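Local coordinates for protein immunomodulatory active chitinase (Trichuris suis, PDB 6G9C) that probably hydrolyses chitin as a family 18 glycosyl hydrolase and has immunomodulatory properties, being made by a parasitic whipworm, at residues L106-G111 with G147-W152. Residues are numbered along the deposited sequence; the frame is centred on the assembly and turned at random.
Sequences LLSLGG and GFDLDW
Ser108 and Asp149 sit side by side on neighbouring parallel strands, and the serine hydroxyl donates a hydrogen bond to the carboxylate: OG of Ser108 lies 2.7 Å from OD2 of Asp149, which receives it through the anti lone pair, the one facing away from OD1. The two torsions make this possible. OG of Ser108 is anti to its own carbonyl carbon (chi1 -68°), whereas CG of Asp149 extends opposite the backbone N (chi1 175°), bringing the carboxylate alongside the hydroxyl. OD2 is also hydrogen-bonded to the Tyr38 hydroxyl, and OD1 to that of Thr189, so three hydroxyls fix the rotation of the group.

From Asp151 a second carboxylate comes beside that of Asp149, with OD1 of Asp151 2.6 Å from OD2 of Asp149; OD2 of Asp151 is 3.5 Å from CB of Ser108. Gly147-Trp152 (GFDLDW) forms the central part of the DxxDxDxE signature of family 18 chitinases, carried on a strand of their TIM barrel, and Asp149 and Asp151 are its second and third aspartates. Asp149 shares the inner face with Ser108, beneath the presumed substrate cleft, and a bound ethanediol lies about 4 Å from the Asp151 side chain.

On the outward side, Phe148 reaches across to the other strand. CB of Leu109 meets the ring edge of Phe148, near the ring plane, 3.6 Å from Phe148 CE1, while Phe132 and Leu136 of helix 126-142 cover Leu109 and Phe148 respectively. On the inner face, CG of Leu106 packs on CA of Gly147 (3.8 Å) and CD2 reaches on to the backbone of Phe148.

Five backbone hydrogen bonds join the segments and fix their parallel register. The series ends with Gly111 N donating to Asp151 O at 2.9 Å, just after Gly110 takes backbone angles suited to glycine.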
# COMPACT_ATOMS: atom_id res chain seq x y z
N LEU A 106 -8.15 -9.68 -2.76
CA LEU A 106 -8.19 -11.02 -2.17
C LEU A 106 -7.49 -11.99 -3.10
O LEU A 106 -7.49 -11.82 -4.32
CB LEU A 106 -9.63 -11.48 -1.93
CG LEU A 106 -10.48 -10.76 -0.87
CD1 LEU A 106 -11.12 -9.49 -1.45
CD2 LEU A 106 -11.55 -11.71 -0.34
N LEU A 107 -6.86 -13.01 -2.52
CA LEU A 107 -6.20 -14.05 -3.29
C LEU A 107 -7.16 -15.23 -3.46
O LEU A 107 -7.68 -15.74 -2.47
CB LEU A 107 -4.93 -14.52 -2.58
CG LEU A 107 -4.10 -15.59 -3.30
CD1 LEU A 107 -3.63 -15.07 -4.69
CD2 LEU A 107 -2.91 -16.00 -2.43
N SER A 108 -7.36 -15.65 -4.71
CA SER A 108 -8.20 -16.81 -5.01
C SER A 108 -7.36 -18.05 -5.20
O SER A 108 -6.23 -17.99 -5.72
CB SER A 108 -9.04 -16.55 -6.27
OG SER A 108 -10.02 -15.54 -6.05
N LEU A 109 -7.91 -19.20 -4.78
CA LEU A 109 -7.25 -20.49 -4.88
C LEU A 109 -8.22 -21.51 -5.46
O LEU A 109 -9.36 -21.61 -5.01
CB LEU A 109 -6.75 -20.97 -3.50
CG LEU A 109 -5.92 -22.23 -3.58
CD1 LEU A 109 -4.60 -21.92 -4.28
CD2 LEU A 109 -5.67 -22.78 -2.17
N GLY A 110 -7.76 -22.26 -6.45
CA GLY A 110 -8.59 -23.28 -7.04
C GLY A 110 -8.91 -22.97 -8.49
O GLY A 110 -7.99 -22.81 -9.30
N GLY A 111 -10.19 -22.89 -8.82
CA GLY A 111 -10.61 -22.74 -10.20
C GLY A 111 -10.82 -24.09 -10.87
O GLY A 111 -10.52 -25.16 -10.32
N GLY A 147 -7.51 -10.57 1.95
CA GLY A 147 -8.45 -11.65 2.17
C GLY A 147 -8.16 -12.82 1.27
O GLY A 147 -7.22 -12.81 0.47
N PHE A 148 -9.00 -13.85 1.43
CA PHE A 148 -8.85 -15.14 0.77
C PHE A 148 -10.18 -15.52 0.14
O PHE A 148 -11.23 -15.37 0.77
CB PHE A 148 -8.42 -16.22 1.76
CG PHE A 148 -8.35 -17.60 1.16
CD1 PHE A 148 -7.56 -17.83 0.05
CD2 PHE A 148 -9.08 -18.65 1.70
CE1 PHE A 148 -7.48 -19.11 -0.51
CE2 PHE A 148 -9.01 -19.93 1.15
CZ PHE A 148 -8.21 -20.16 0.04
N ASP A 149 -10.13 -16.03 -1.09
CA ASP A 149 -11.31 -16.46 -1.84
C ASP A 149 -11.12 -17.92 -2.24
O ASP A 149 -10.23 -18.24 -3.04
CB ASP A 149 -11.52 -15.55 -3.06
CG ASP A 149 -12.66 -16.01 -3.94
OD1 ASP A 149 -13.80 -16.09 -3.44
OD2 ASP A 149 -12.41 -16.26 -5.14
N LEU A 150 -11.93 -18.80 -1.66
CA LEU A 150 -11.81 -20.24 -1.85
C LEU A 150 -12.66 -20.66 -3.05
O LEU A 150 -13.88 -20.52 -3.02
CB LEU A 150 -12.26 -20.98 -0.58
CG LEU A 150 -12.26 -22.51 -0.61
CD1 LEU A 150 -10.88 -23.04 -0.96
CD2 LEU A 150 -12.71 -23.02 0.76
N ASP A 151 -12.01 -21.16 -4.11
CA ASP A 151 -12.70 -21.53 -5.34
C ASP A 151 -12.54 -23.02 -5.63
O ASP A 151 -12.11 -23.40 -6.72
CB ASP A 151 -12.19 -20.72 -6.53
CG ASP A 151 -12.38 -19.22 -6.35
OD1 ASP A 151 -13.06 -18.80 -5.38
OD2 ASP A 151 -11.86 -18.44 -7.20
N TRP A 152 -12.86 -23.86 -4.66
CA TRP A 152 -12.87 -25.30 -4.87
C TRP A 152 -14.07 -25.67 -5.75
O TRP A 152 -15.22 -25.42 -5.36
CB TRP A 152 -12.95 -25.97 -3.49
CG TRP A 152 -13.02 -27.46 -3.40
CD1 TRP A 152 -13.26 -28.37 -4.39
CD2 TRP A 152 -12.89 -28.22 -2.19
NE1 TRP A 152 -13.27 -29.65 -3.87
CE2 TRP A 152 -13.04 -29.58 -2.52
CE3 TRP A 152 -12.64 -27.87 -0.86
CZ2 TRP A 152 -12.96 -30.60 -1.57
CZ3 TRP A 152 -12.55 -28.88 0.10
CH2 TRP A 152 -12.71 -30.24 -0.27